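Side-chain contact in transmembrane protein (Bartonella henselae, PDB 3PAM), which is probably part of the solute-binding component of an ABC-type oligopeptide transport system, in family 5 of extracellular solute-binding proteins: residues Leu227-His230 with Asp234-Ala237. Numbering follows the deposited sequence.
Sequences LDAH and DFIA
Ala229 sets its methyl group against the first turn of helix 232-249, over the backbone N and CA of Phe235, with the CB atoms of Asp234 and Phe235 flanking it. Its CB lies 3.6 Å from Phe235 N, while Asp234 CB, at 4.1 Å, borders the same methyl. A short side chain suits this place: the methyl rests on helix backbone as much as on side chains.

Phe235 turns its ring past the methyl instead of laying a face on it. With CG anti to the backbone N (chi1 -177°), the ring stands out from the helix, and Ala229 CB is found at its edge, close to the ring plane and 4.2 Å from Phe235 CD1. The rest of this large apolar side chain serves other neighbours, touching Leu56 and Pro190 in loops of the same chain.

Asp234 keeps CG beside its own backbone N and anti to the carbonyl carbon (chi1 -72°), the setting from which OD2 meets a water. That water donates to Asp234 OD2 at 2.8 Å and accepts from His230 N at 2.7 Å, so the acid reaches the turn's backbone without touching it directly. A carboxylate accepts a water proton well and, in the first turn of the helix, probably suits the positive end of the helix dipole. Here the histidine contributes its main chain; its ring turns back over its own segment, with Asp228 O 3.3 Å above the His230 ring plane, over the centre.

The contact closes the tight connection between helices 217-228 and 232-249, a helical hairpin end at the surface of the chain. No direct hydrogen bond crosses between the segments, which suggests a light contact: an apolar touch on the helix backbone, and a water that gives His230 N an acceptor and Asp234 OD2 a donor.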
ATOM      1  N   LEU A 227       7.049   1.916 -20.972  1.00 39.50           N
ATOM      2  CA  LEU A 227       6.930   1.171 -22.219  1.00 41.39           C
ATOM      3  C   LEU A 227       7.445   1.894 -23.469  1.00 42.49           C
ATOM      4  O   LEU A 227       7.857   1.237 -24.403  1.00 44.71           O
ATOM      5  CB  LEU A 227       5.481   0.739 -22.419  1.00 42.26           C
ATOM      6  CG  LEU A 227       4.904  -0.100 -21.269  1.00 43.12           C
ATOM      7  CD1 LEU A 227       3.389  -0.063 -21.311  1.00 45.42           C
ATOM      8  CD2 LEU A 227       5.380  -1.542 -21.329  1.00 45.74           C
ATOM      9  N   ASP A 228       7.415   3.228 -23.482  1.00 42.53           N
ATOM     10  CA  ASP A 228       7.877   4.039 -24.617  1.00 44.54           C
ATOM     11  C   ASP A 228       9.373   4.339 -24.564  1.00 43.85           C
ATOM     12  O   ASP A 228       9.924   4.914 -25.499  1.00 45.89           O
ATOM     13  CB  ASP A 228       7.159   5.398 -24.647  1.00 46.14           C
ATOM     14  CG  ASP A 228       5.680   5.296 -25.012  1.00 49.96           C
ATOM     15  OD1 ASP A 228       5.162   4.174 -25.245  1.00 51.84           O
ATOM     16  OD2 ASP A 228       5.024   6.367 -25.053  1.00 53.28           O
ATOM     17  N   ALA A 229      10.020   3.974 -23.466  1.00 42.11           N
ATOM     18  CA  ALA A 229      11.407   4.350 -23.220  1.00 42.22           C
ATOM     19  C   ALA A 229      12.371   3.606 -24.133  1.00 42.94           C
ATOM     20  O   ALA A 229      12.228   2.411 -24.341  1.00 42.91           O
ATOM     21  CB  ALA A 229      11.764   4.129 -21.758  1.00 41.08           C
ATOM     22  N   HIS A 230      13.332   4.333 -24.691  1.00 43.94           N
ATOM     23  CA  HIS A 230      14.294   3.750 -25.617  1.00 45.30           C
ATOM     24  C   HIS A 230      15.700   3.939 -25.125  1.00 44.48           C
ATOM     25  O   HIS A 230      16.644   3.596 -25.799  1.00 45.74           O
ATOM     26  CB  HIS A 230      14.129   4.335 -27.022  1.00 48.31           C
ATOM     27  CG  HIS A 230      12.795   4.042 -27.633  1.00 51.73           C
ATOM     28  ND1 HIS A 230      11.999   5.023 -28.191  1.00 55.15           N
ATOM     29  CD2 HIS A 230      12.109   2.881 -27.758  1.00 53.10           C
ATOM     30  CE1 HIS A 230      10.883   4.476 -28.640  1.00 57.33           C
ATOM     31  NE2 HIS A 230      10.923   3.179 -28.388  1.00 57.19           N
ATOM     32  N   ASP A 234      15.749   7.199 -19.642  1.00 47.59           N
ATOM     33  CA  ASP A 234      14.299   7.458 -19.686  1.00 46.45           C
ATOM     34  C   ASP A 234      13.514   6.386 -18.976  1.00 43.91           C
ATOM     35  O   ASP A 234      12.532   6.678 -18.326  1.00 42.99           O
ATOM     36  CB  ASP A 234      13.795   7.600 -21.119  1.00 46.37           C
ATOM     37  CG  ASP A 234      14.228   8.891 -21.748  1.00 49.56           C
ATOM     38  OD1 ASP A 234      14.829   9.705 -21.027  1.00 52.87           O
ATOM     39  OD2 ASP A 234      13.985   9.102 -22.961  1.00 52.77           O
ATOM     40  N   PHE A 235      13.973   5.146 -19.102  1.00 42.57           N
ATOM     41  CA  PHE A 235      13.328   4.004 -18.457  1.00 40.78           C
ATOM     42  C   PHE A 235      13.446   4.026 -16.934  1.00 40.57           C
ATOM     43  O   PHE A 235      12.490   3.726 -16.231  1.00 38.95           O
ATOM     44  CB  PHE A 235      13.946   2.727 -18.996  1.00 40.26           C
ATOM     45  CG  PHE A 235      13.332   1.493 -18.464  1.00 38.31           C
ATOM     46  CD1 PHE A 235      12.251   0.909 -19.116  1.00 36.47           C
ATOM     47  CD2 PHE A 235      13.853   0.884 -17.325  1.00 37.74           C
ATOM     48  CE1 PHE A 235      11.691  -0.263 -18.630  1.00 35.13           C
ATOM     49  CE2 PHE A 235      13.285  -0.270 -16.821  1.00 36.22           C
ATOM     50  CZ  PHE A 235      12.216  -0.847 -17.474  1.00 34.59           C
ATOM     51  N   ILE A 236      14.631   4.371 -16.440  1.00 42.25           N
ATOM     52  CA  ILE A 236      14.894   4.467 -14.994  1.00 43.11           C
ATOM     53  C   ILE A 236      14.050   5.590 -14.381  1.00 44.04           C
ATOM     54  O   ILE A 236      13.488   5.433 -13.296  1.00 44.29           O
ATOM     55  CB  ILE A 236      16.436   4.647 -14.718  1.00 44.55           C
ATOM     56  CG1 ILE A 236      17.175   3.317 -14.964  1.00 43.14           C
ATOM     57  CG2 ILE A 236      16.725   5.212 -13.315  1.00 44.94           C
ATOM     58  CD1 ILE A 236      18.655   3.444 -15.224  1.00 41.17           C
ATOM     59  N   ALA A 237      13.923   6.701 -15.096  1.00 45.25           N
ATOM     60  CA  ALA A 237      13.125   7.832 -14.605  1.00 46.14           C
ATOM     61  C   ALA A 237      11.618   7.528 -14.592  1.00 44.78           C
ATOM     62  O   ALA A 237      10.895   7.946 -13.676  1.00 44.52           O
ATOM     63  CB  ALA A 237      13.428   9.094 -15.422  1.00 47.56           C
TER
HETATM   64  O   HOH W   1      13.256   7.028 -24.689  1.00 42.92           O